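Local coordinates for protein FMN-dependent NADH:quinone oxidoreductase 1 (Bacillus anthracis, PDB 3U7I) that probably reduces quinones and cleaves the azo bond of aromatic azo compounds, drawing electrons from NADH through one bound FMN per subunit of a homodimer, at residues Lys6-Asn11 with Asn96-Val101; Phe27-Glu32 with Lys204-Ala209; Arg142-Ile147 with Glu180-Val185. All blocks are in the same frame, centred on the assembly; numbering follows the deposited sequence.

Overall arrangement
From the N terminus, strand 6-11 enters a five-stranded parallel sheet of the flavodoxin-like fold as an inner strand, between 43-48 and 97-103, and helix 22-37 follows it. Contact 1 closes the first long loop when strand 97-103 lies down beside strand 6-11. Contact 3 opens only after that: strand 143-149 joins the other side of 97-103, and 181-187 completes that edge of the sheet. Helix 195-214 then packs against helix 22-37 in contact 2, whose long loop contains all of contact 3 but crosses that of contact 1, since their segments alternate. F27 and F30 of contact 2 rest on I9, V99 and V101 of contact 1 and on L145 and I147 of contact 3.

Contact 1: Lys6-Asn11 with Asn96-Val101; sequences KTLIIN and NTYVIV
Strands 6-11 and 97-101 run parallel, their axes 4.7 Å apart and 16° from parallel, and pair in register from T7 with T97 to N11 with V101. Bonds come from both strands in turn: L8 N gives to T97 O (2.8 Å), V99 N to L8 O, I10 N to V99 O (2.7 Å) and V101 N to I10 O. N96 N reaches K6 O at 3.1 Å. On one face the beta-branched T7, I9, T97, V99 and V101 suit extended chains. I9 CD1 lies alongside V99 CB at 4.1 Å, because chi1 of -41° leaves CG1 beside its own N. T7 and T97 meet obliquely, OG1 to CB and also methyl to methyl (CG2 to CG2 3.8 Å); T7 OG1 bonds to E42 and Y34, T97 OG1 to R143. Helix 22-37 packs here through F27 and F30, and the side chain of V101 lies about 4 Å from that of S23, a predicted FMN-binding residue. On the other face I10 CD1 touches I100 CG1 at 4.0 Å and nears the Y98 ring, whose OH bonds to F92 O and R142. Main-chain polar groups thus satisfy one another inside the apolar core of the flavodoxin-like sheet.

Contact 2: Phe27-Glu32 with Lys204-Ala209; sequences FKHFLE and KEVEEA
H29 NE2 donates to E207 OE2 at 2.9 Å, and with an N-H...O angle of 172° the bond is nearly straight. The oxygen sits almost exactly in the imidazole plane but offers its anti lone pair, the one turned away from its sister oxygen, and ring and carboxylate planes are 31° apart. H29 reaches across because its CG is anti to the backbone N, and its ring also stacks on Y203. V206 CG2 lies at the edge of the same ring, in its plane, 4.0 Å from H29 CD2. Deeper in, V206 CB packs on F30 CB at 3.8 Å, consistent with the 8.7 Å axis separation of the two segments, which cross at -33°. The F30 ring turns its edge to the backbone, CD1 lying 3.5 Å from V206 O and CE1 near the backbone of A209, whose small side chain suits the tight seam. Both helices lie on one face of the parallel sheet, with F30 on V99 and L145, and V206 on V185. A partly exposed polar bond therefore borders a buried apolar seam between helices 22-37 and 195-214, and the nearby carboxylate would probably favour a protonated imidazole.

Contact 3: Arg142-Ile147 with Glu180-Val185; sequences RRMLVI and EDYQIV
Strands 143-149 and 181-187 form the last pair at one edge of the five-stranded parallel sheet of the flavodoxin-like fold, linked through helix 165-177 in a beta-alpha-beta crossover. M144 N gives to D181 O (2.8 Å) and Q183 N to M144 O; V146 N then gives to Q183 O and V185 N to V146 O. Where the strands begin, water 1 donates to R142 O and accepts from E180 N, bridging ends that do not bond directly.

On the face of M144 and V146, the Y182 ring meets both. M144, a selenomethionine standing in for methionine and modelled in two conformers, runs alongside the ring in the one described here, while V146 CG2 crosses obliquely to 3.7 Å from Y182 CE1. A flat ring thus spans two successive residues on that face, and its OH bonds to H167 ND1. V146 CG1 meets I184 CD1 at 3.9 Å.

On the other face, L145 CD1 sits between Q183 and V185, 3.7 Å from Q183 CG and 3.9 Å from V185 CG2. The extended chain of Q183, chi1 169° and chi2 172°, lays CB and CG along L145 CD1 and carries OE1 onward to R212 NH2. R143 and D181 lie side by side without pairing their charges: R143 CG is 3.5 Å from D181 OD2, but NH1 is 5.4 Å away. The arginine, bent at chi2 and chi3, instead gives NH2 to L213 O, whereas D181 OD1 forms a salt bridge with R212.

Leucine and valine therefore bury against helices 22-37 and 195-214, while R143, D181 and Q183 turn their polar ends to L213 and R212 and Y182 turns its hydroxyl to helix 165-177, so that charge and apolar packing together tie helix 195-214 to the sheet.

Contact 1: Lys6-Asn11 with Asn96-Val101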
loop_
_atom_site.group_PDB
_atom_site.type_symbol
_atom_site.label_atom_id
_atom_site.label_comp_id
_atom_site.label_asym_id
_atom_site.label_seq_id
_atom_site.Cartn_x
_atom_site.Cartn_y
_atom_site.Cartn_z
ATOM N N LYS C 6 15.343 15.189 -17.210
ATOM C CA LYS C 6 14.949 15.537 -15.864
ATOM C C LYS C 6 14.855 14.291 -15.006
ATOM O O LYS C 6 14.260 13.300 -15.432
ATOM C CB LYS C 6 13.583 16.236 -15.886
ATOM C CG LYS C 6 13.118 16.681 -14.496
ATOM C CD LYS C 6 11.642 17.048 -14.457
ATOM C CE LYS C 6 11.331 18.262 -15.310
ATOM N NZ LYS C 6 10.001 18.834 -14.935
ATOM N N THR C 7 15.433 14.346 -13.805
ATOM C CA THR C 7 15.322 13.268 -12.827
ATOM C C THR C 7 14.353 13.689 -11.741
ATOM O O THR C 7 14.383 14.829 -11.288
ATOM C CB THR C 7 16.690 12.966 -12.183
ATOM O OG1 THR C 7 17.638 12.660 -13.207
ATOM C CG2 THR C 7 16.606 11.782 -11.215
ATOM N N LEU C 8 13.491 12.778 -11.321
ATOM C CA LEU C 8 12.540 13.105 -10.271
ATOM C C LEU C 8 12.757 12.218 -9.048
ATOM O O LEU C 8 12.718 10.991 -9.140
ATOM C CB LEU C 8 11.095 12.991 -10.785
ATOM C CG LEU C 8 9.932 13.180 -9.800
ATOM C CD1 LEU C 8 9.903 14.592 -9.209
ATOM C CD2 LEU C 8 8.595 12.829 -10.459
ATOM N N ILE C 9 13.001 12.858 -7.910
ATOM C CA ILE C 9 13.115 12.154 -6.636
ATOM C C ILE C 9 11.725 12.027 -6.020
ATOM O O ILE C 9 11.047 13.033 -5.787
ATOM C CB ILE C 9 14.039 12.902 -5.623
ATOM C CG1 ILE C 9 15.285 13.477 -6.314
ATOM C CG2 ILE C 9 14.396 11.984 -4.437
ATOM C CD1 ILE C 9 16.089 12.451 -7.080
ATOM N N ILE C 10 11.307 10.787 -5.779
ATOM C CA ILE C 10 10.071 10.507 -5.057
ATOM C C ILE C 10 10.435 9.977 -3.672
ATOM O O ILE C 10 10.770 8.800 -3.505
ATOM C CB ILE C 10 9.188 9.490 -5.798
ATOM C CG1 ILE C 10 8.878 9.982 -7.213
ATOM C CG2 ILE C 10 7.907 9.214 -5.004
ATOM C CD1 ILE C 10 8.669 8.854 -8.217
ATOM N N ASN C 11 10.404 10.875 -2.692
ATOM C CA ASN C 11 10.806 10.555 -1.331
ATOM C C ASN C 11 9.619 10.067 -0.489
ATOM O O ASN C 11 8.765 10.860 -0.085
ATOM C CB ASN C 11 11.459 11.781 -0.694
ATOM C CG ASN C 11 11.865 11.550 0.745
ATOM O OD1 ASN C 11 11.724 10.446 1.284
ATOM N ND2 ASN C 11 12.394 12.598 1.378
ATOM N N ASN C 96 12.443 11.406 -17.109
ATOM C CA ASN C 96 12.785 10.116 -17.712
ATOM C C ASN C 96 13.652 9.244 -16.803
ATOM O O ASN C 96 14.018 8.124 -17.165
ATOM C CB ASN C 96 13.403 10.267 -19.110
ATOM C CG ASN C 96 14.843 10.688 -19.064
ATOM O OD1 ASN C 96 15.208 11.588 -18.316
ATOM N ND2 ASN C 96 15.681 10.029 -19.859
ATOM N N THR C 97 13.963 9.768 -15.617
ATOM C CA THR C 97 14.683 9.027 -14.581
ATOM C C THR C 97 13.975 9.242 -13.239
ATOM O O THR C 97 13.701 10.384 -12.844
ATOM C CB THR C 97 16.180 9.460 -14.487
ATOM O OG1 THR C 97 16.832 9.262 -15.752
ATOM C CG2 THR C 97 16.917 8.674 -13.399
ATOM N N TYR C 98 13.656 8.147 -12.550
ATOM C CA TYR C 98 12.920 8.223 -11.290
ATOM C C TYR C 98 13.746 7.615 -10.172
ATOM O O TYR C 98 14.390 6.583 -10.365
ATOM C CB TYR C 98 11.587 7.468 -11.387
ATOM C CG TYR C 98 10.688 7.943 -12.508
ATOM C CD1 TYR C 98 9.896 9.086 -12.354
ATOM C CD2 TYR C 98 10.630 7.256 -13.721
ATOM C CE1 TYR C 98 9.075 9.536 -13.384
ATOM C CE2 TYR C 98 9.815 7.692 -14.755
ATOM C CZ TYR C 98 9.035 8.835 -14.582
ATOM O OH TYR C 98 8.213 9.280 -15.607
ATOM N N VAL C 99 13.738 8.252 -9.003
ATOM C CA VAL C 99 14.372 7.657 -7.821
ATOM C C VAL C 99 13.383 7.599 -6.656
ATOM O O VAL C 99 12.965 8.639 -6.139
ATOM C CB VAL C 99 15.668 8.407 -7.391
ATOM C CG1 VAL C 99 16.321 7.710 -6.183
ATOM C CG2 VAL C 99 16.656 8.487 -8.555
ATOM N N ILE C 100 13.009 6.386 -6.253
ATOM C CA ILE C 100 12.114 6.193 -5.112
ATOM C C ILE C 100 12.889 5.835 -3.842
ATOM O O ILE C 100 13.675 4.886 -3.823
ATOM C CB ILE C 100 11.032 5.109 -5.396
ATOM C CG1 ILE C 100 10.089 5.583 -6.509
ATOM C CG2 ILE C 100 10.264 4.754 -4.102
ATOM C CD1 ILE C 100 8.977 4.604 -6.868
ATOM N N VAL C 101 12.664 6.614 -2.788
ATOM C CA VAL C 101 13.290 6.375 -1.486
ATOM C C VAL C 101 12.219 5.975 -0.461
ATOM O O VAL C 101 11.253 6.706 -0.238
ATOM C CB VAL C 101 14.068 7.630 -0.989
ATOM C CG1 VAL C 101 14.939 7.303 0.235
ATOM C CG2 VAL C 101 14.914 8.225 -2.134
#

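Contact 2: Phe27-Glu32 with Lys204-Ala209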
loop_
_atom_site.group_PDB
_atom_site.type_symbol
_atom_site.label_atom_id
_atom_site.label_comp_id
_atom_site.label_asym_id
_atom_site.label_seq_id
_atom_site.Cartn_x
_atom_site.Cartn_y
_atom_site.Cartn_z
ATOM N N PHE C 27 20.417 7.535 -0.078
ATOM C CA PHE C 27 19.950 8.440 -1.127
ATOM C C PHE C 27 20.854 9.667 -1.294
ATOM O O PHE C 27 21.173 10.072 -2.416
ATOM C CB PHE C 27 18.511 8.903 -0.855
ATOM C CG PHE C 27 18.143 10.156 -1.600
ATOM C CD1 PHE C 27 18.084 10.155 -2.986
ATOM C CD2 PHE C 27 17.884 11.338 -0.919
ATOM C CE1 PHE C 27 17.767 11.303 -3.688
ATOM C CE2 PHE C 27 17.557 12.495 -1.615
ATOM C CZ PHE C 27 17.504 12.475 -3.005
ATOM N N LYS C 28 21.245 10.274 -0.176
ATOM C CA LYS C 28 22.097 11.458 -0.231
ATOM C C LYS C 28 23.473 11.120 -0.814
ATOM O O LYS C 28 24.071 11.914 -1.551
ATOM C CB LYS C 28 22.215 12.097 1.154
ATOM C CG LYS C 28 20.921 12.735 1.647
ATOM C CD LYS C 28 20.846 12.703 3.179
ATOM C CE LYS C 28 20.620 14.086 3.771
ATOM N NZ LYS C 28 21.733 15.014 3.406
ATOM N N HIS C 29 23.961 9.925 -0.504
ATOM C CA HIS C 29 25.197 9.434 -1.100
ATOM C C HIS C 29 25.006 9.256 -2.609
ATOM O O HIS C 29 25.856 9.678 -3.397
ATOM C CB HIS C 29 25.622 8.117 -0.452
ATOM C CG HIS C 29 27.019 7.695 -0.796
ATOM N ND1 HIS C 29 28.132 8.252 -0.206
ATOM C CD2 HIS C 29 27.480 6.769 -1.673
ATOM C CE1 HIS C 29 29.218 7.689 -0.705
ATOM N NE2 HIS C 29 28.850 6.790 -1.602
ATOM N N PHE C 30 23.887 8.639 -3.001
ATOM C CA PHE C 30 23.532 8.521 -4.413
ATOM C C PHE C 30 23.510 9.890 -5.105
ATOM O O PHE C 30 24.114 10.065 -6.168
ATOM C CB PHE C 30 22.178 7.818 -4.615
ATOM C CG PHE C 30 21.630 7.964 -6.018
ATOM C CD1 PHE C 30 22.089 7.152 -7.049
ATOM C CD2 PHE C 30 20.684 8.938 -6.313
ATOM C CE1 PHE C 30 21.597 7.300 -8.345
ATOM C CE2 PHE C 30 20.198 9.096 -7.605
ATOM C CZ PHE C 30 20.652 8.273 -8.621
ATOM N N LEU C 31 22.817 10.854 -4.500
ATOM C CA LEU C 31 22.598 12.144 -5.149
ATOM C C LEU C 31 23.898 12.911 -5.370
ATOM O O LEU C 31 24.094 13.536 -6.417
ATOM C CB LEU C 31 21.593 12.988 -4.361
ATOM C CG LEU C 31 21.076 14.243 -5.078
ATOM C CD1 LEU C 31 20.304 13.877 -6.340
ATOM C CD2 LEU C 31 20.215 15.083 -4.144
ATOM N N GLU C 32 24.785 12.858 -4.382
ATOM C CA GLU C 32 26.100 13.482 -4.496
ATOM C C GLU C 32 26.885 12.862 -5.649
ATOM O O GLU C 32 27.458 13.565 -6.484
ATOM C CB GLU C 32 26.868 13.324 -3.185
ATOM C CG GLU C 32 28.234 13.994 -3.175
ATOM C CD GLU C 32 28.975 13.806 -1.856
ATOM O OE1 GLU C 32 28.388 13.242 -0.903
ATOM O OE2 GLU C 32 30.150 14.226 -1.777
ATOM N N LYS C 204 28.125 1.580 -2.067
ATOM C CA LYS C 204 28.816 1.072 -3.248
ATOM C C LYS C 204 27.855 0.806 -4.399
ATOM O O LYS C 204 28.128 1.168 -5.547
ATOM C CB LYS C 204 29.603 -0.199 -2.941
ATOM C CG LYS C 204 30.521 -0.620 -4.089
ATOM C CD LYS C 204 30.712 -2.131 -4.135
ATOM C CE LYS C 204 31.375 -2.571 -5.436
ATOM N NZ LYS C 204 31.264 -4.049 -5.647
ATOM N N GLU C 205 26.732 0.169 -4.090
ATOM C CA GLU C 205 25.704 -0.100 -5.093
ATOM C C GLU C 205 25.115 1.161 -5.724
ATOM O O GLU C 205 24.825 1.179 -6.928
ATOM C CB GLU C 205 24.565 -0.913 -4.485
ATOM C CG GLU C 205 24.928 -2.316 -4.101
ATOM C CD GLU C 205 23.690 -3.155 -3.877
ATOM O OE1 GLU C 205 23.597 -3.797 -2.808
ATOM O OE2 GLU C 205 22.809 -3.164 -4.772
ATOM N N VAL C 206 24.913 2.206 -4.922
ATOM C CA VAL C 206 24.310 3.427 -5.458
ATOM C C VAL C 206 25.320 4.287 -6.217
ATOM O O VAL C 206 24.935 5.135 -7.028
ATOM C CB VAL C 206 23.578 4.266 -4.383
ATOM C CG1 VAL C 206 22.326 3.529 -3.898
ATOM C CG2 VAL C 206 24.510 4.598 -3.227
ATOM N N GLU C 207 26.607 4.074 -5.952
ATOM C CA GLU C 207 27.649 4.654 -6.799
ATOM C C GLU C 207 27.592 4.015 -8.185
ATOM O O GLU C 207 27.566 4.706 -9.200
ATOM C CB GLU C 207 29.035 4.445 -6.190
ATOM C CG GLU C 207 29.295 5.258 -4.951
ATOM C CD GLU C 207 30.629 4.910 -4.306
ATOM O OE1 GLU C 207 31.457 4.241 -4.967
ATOM O OE2 GLU C 207 30.842 5.300 -3.138
ATOM N N GLU C 208 27.579 2.690 -8.218
ATOM C CA GLU C 208 27.464 1.960 -9.471
ATOM C C GLU C 208 26.181 2.322 -10.227
ATOM O O GLU C 208 26.189 2.405 -11.455
ATOM C CB GLU C 208 27.539 0.454 -9.205
ATOM C CG GLU C 208 28.884 0.005 -8.650
ATOM C CD GLU C 208 28.818 -1.335 -7.929
ATOM O OE1 GLU C 208 27.824 -1.585 -7.206
ATOM O OE2 GLU C 208 29.766 -2.138 -8.076
ATOM N N ALA C 209 25.085 2.540 -9.496
ATOM C CA ALA C 209 23.813 2.959 -10.098
ATOM C C ALA C 209 23.896 4.371 -10.671
ATOM O O ALA C 209 23.330 4.656 -11.728
ATOM C CB ALA C 209 22.679 2.872 -9.076
#

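Contact 3: Arg142-Ile147 with Glu180-Val185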
loop_
_atom_site.group_PDB
_atom_site.type_symbol
_atom_site.label_atom_id
_atom_site.label_comp_id
_atom_site.label_asym_id
_atom_site.label_seq_id
_atom_site.Cartn_x
_atom_site.Cartn_y
_atom_site.Cartn_z
ATOM N N ARG C 142 12.472 5.135 -20.147
ATOM C CA ARG C 142 12.670 5.772 -18.857
ATOM C C ARG C 142 13.323 4.793 -17.889
ATOM O O ARG C 142 13.323 3.585 -18.125
ATOM C CB ARG C 142 11.339 6.291 -18.298
ATOM C CG ARG C 142 10.593 7.174 -19.284
ATOM C CD ARG C 142 9.251 7.656 -18.762
ATOM N NE ARG C 142 8.541 8.357 -19.827
ATOM C CZ ARG C 142 7.934 9.537 -19.710
ATOM N NH1 ARG C 142 7.331 10.063 -20.771
ATOM N NH2 ARG C 142 7.920 10.186 -18.553
ATOM N N ARG C 143 13.880 5.318 -16.802
ATOM C CA ARG C 143 14.615 4.491 -15.848
ATOM C C ARG C 143 14.135 4.716 -14.418
ATOM O O ARG C 143 13.755 5.822 -14.035
ATOM C CB ARG C 143 16.122 4.754 -15.927
ATOM C CG ARG C 143 16.731 4.611 -17.300
ATOM C CD ARG C 143 16.788 5.958 -18.046
ATOM N NE ARG C 143 17.496 6.987 -17.283
ATOM C CZ ARG C 143 18.812 7.189 -17.329
ATOM N NH1 ARG C 143 19.582 6.432 -18.105
ATOM N NH2 ARG C 143 19.361 8.151 -16.595
HETATM N N MSE C 144 14.181 3.659 -13.622
HETATM C CA MSE C 144 13.743 3.737 -12.235
HETATM C C MSE C 144 14.758 3.078 -11.307
HETATM O O MSE C 144 15.245 1.977 -11.573
HETATM C CB MSE C 144 12.358 3.096 -12.057
HETATM C CG MSE C 144 11.999 2.742 -10.607
HETATM SE SE MSE C 144 11.501 4.244 -9.424
HETATM C CE MSE C 144 9.862 4.825 -10.324
ATOM N N LEU C 145 15.073 3.775 -10.220
ATOM C CA LEU C 145 15.920 3.246 -9.158
ATOM C C LEU C 145 15.149 3.337 -7.854
ATOM O O LEU C 145 14.621 4.394 -7.508
ATOM C CB LEU C 145 17.225 4.032 -9.047
ATOM C CG LEU C 145 18.151 3.629 -7.895
ATOM C CD1 LEU C 145 18.807 2.269 -8.160
ATOM C CD2 LEU C 145 19.206 4.710 -7.660
ATOM N N VAL C 146 15.068 2.226 -7.132
ATOM C CA VAL C 146 14.409 2.222 -5.832
ATOM C C VAL C 146 15.459 2.048 -4.736
ATOM O O VAL C 146 16.300 1.152 -4.820
ATOM C CB VAL C 146 13.365 1.090 -5.739
ATOM C CG1 VAL C 146 12.766 1.028 -4.335
ATOM C CG2 VAL C 146 12.279 1.283 -6.781
ATOM N N ILE C 147 15.436 2.925 -3.737
ATOM C CA ILE C 147 16.338 2.814 -2.595
ATOM C C ILE C 147 15.519 2.414 -1.371
ATOM O O ILE C 147 14.770 3.222 -0.819
ATOM C CB ILE C 147 17.091 4.148 -2.324
ATOM C CG1 ILE C 147 18.062 4.449 -3.474
ATOM C CG2 ILE C 147 17.840 4.080 -0.998
ATOM C CD1 ILE C 147 18.697 5.823 -3.399
ATOM N N GLU C 180 10.781 -0.228 -17.907
ATOM C CA GLU C 180 11.307 -1.578 -17.810
ATOM C C GLU C 180 12.734 -1.621 -17.285
ATOM O O GLU C 180 13.213 -2.677 -16.867
ATOM C CB GLU C 180 11.215 -2.265 -19.168
ATOM C CG GLU C 180 9.792 -2.354 -19.679
ATOM C CD GLU C 180 9.671 -3.181 -20.934
ATOM O OE1 GLU C 180 10.647 -3.221 -21.717
ATOM O OE2 GLU C 180 8.599 -3.791 -21.134
ATOM N N ASP C 181 13.404 -0.472 -17.310
ATOM C CA ASP C 181 14.740 -0.337 -16.727
ATOM C C ASP C 181 14.604 -0.049 -15.231
ATOM O O ASP C 181 14.425 1.097 -14.816
ATOM C CB ASP C 181 15.522 0.779 -17.427
ATOM C CG ASP C 181 16.999 0.808 -17.035
ATOM O OD1 ASP C 181 17.355 0.371 -15.921
ATOM O OD2 ASP C 181 17.809 1.286 -17.851
ATOM N N TYR C 182 14.668 -1.109 -14.431
ATOM C CA TYR C 182 14.389 -1.033 -13.000
ATOM C C TYR C 182 15.537 -1.636 -12.191
ATOM O O TYR C 182 16.049 -2.709 -12.514
ATOM C CB TYR C 182 13.090 -1.785 -12.702
ATOM C CG TYR C 182 12.703 -1.887 -11.242
ATOM C CD1 TYR C 182 11.701 -1.090 -10.723
ATOM C CD2 TYR C 182 13.316 -2.800 -10.394
ATOM C CE1 TYR C 182 11.324 -1.180 -9.401
ATOM C CE2 TYR C 182 12.944 -2.897 -9.063
ATOM C CZ TYR C 182 11.939 -2.074 -8.572
ATOM O OH TYR C 182 11.542 -2.151 -7.248
ATOM N N GLN C 183 15.953 -0.923 -11.150
ATOM C CA GLN C 183 16.902 -1.454 -10.191
ATOM C C GLN C 183 16.432 -1.110 -8.796
ATOM O O GLN C 183 15.933 -0.013 -8.548
ATOM C CB GLN C 183 18.299 -0.878 -10.394
ATOM C CG GLN C 183 19.246 -1.222 -9.243
ATOM C CD GLN C 183 20.679 -0.840 -9.512
ATOM O OE1 GLN C 183 20.963 -0.014 -10.386
ATOM N NE2 GLN C 183 21.603 -1.449 -8.769
ATOM N N ILE C 184 16.570 -2.062 -7.886
ATOM C CA ILE C 184 16.388 -1.773 -6.474
ATOM C C ILE C 184 17.692 -2.003 -5.695
ATOM O O ILE C 184 18.354 -3.044 -5.827
ATOM C CB ILE C 184 15.212 -2.566 -5.851
ATOM C CG1 ILE C 184 15.105 -2.247 -4.359
ATOM C CG2 ILE C 184 15.371 -4.071 -6.107
ATOM C CD1 ILE C 184 13.808 -2.667 -3.721
ATOM N N VAL C 185 18.070 -1.003 -4.908
ATOM C CA VAL C 185 19.163 -1.155 -3.965
ATOM C C VAL C 185 18.563 -1.417 -2.577
ATOM O O VAL C 185 17.785 -0.611 -2.060
ATOM C CB VAL C 185 20.072 0.080 -3.960
ATOM C CG1 VAL C 185 21.134 -0.039 -2.864
ATOM C CG2 VAL C 185 20.726 0.271 -5.346
HETATM O O HOH W 1 12.481 1.429 -19.589
HETATM O O HOH W 2 17.328 1.703 -13.284
#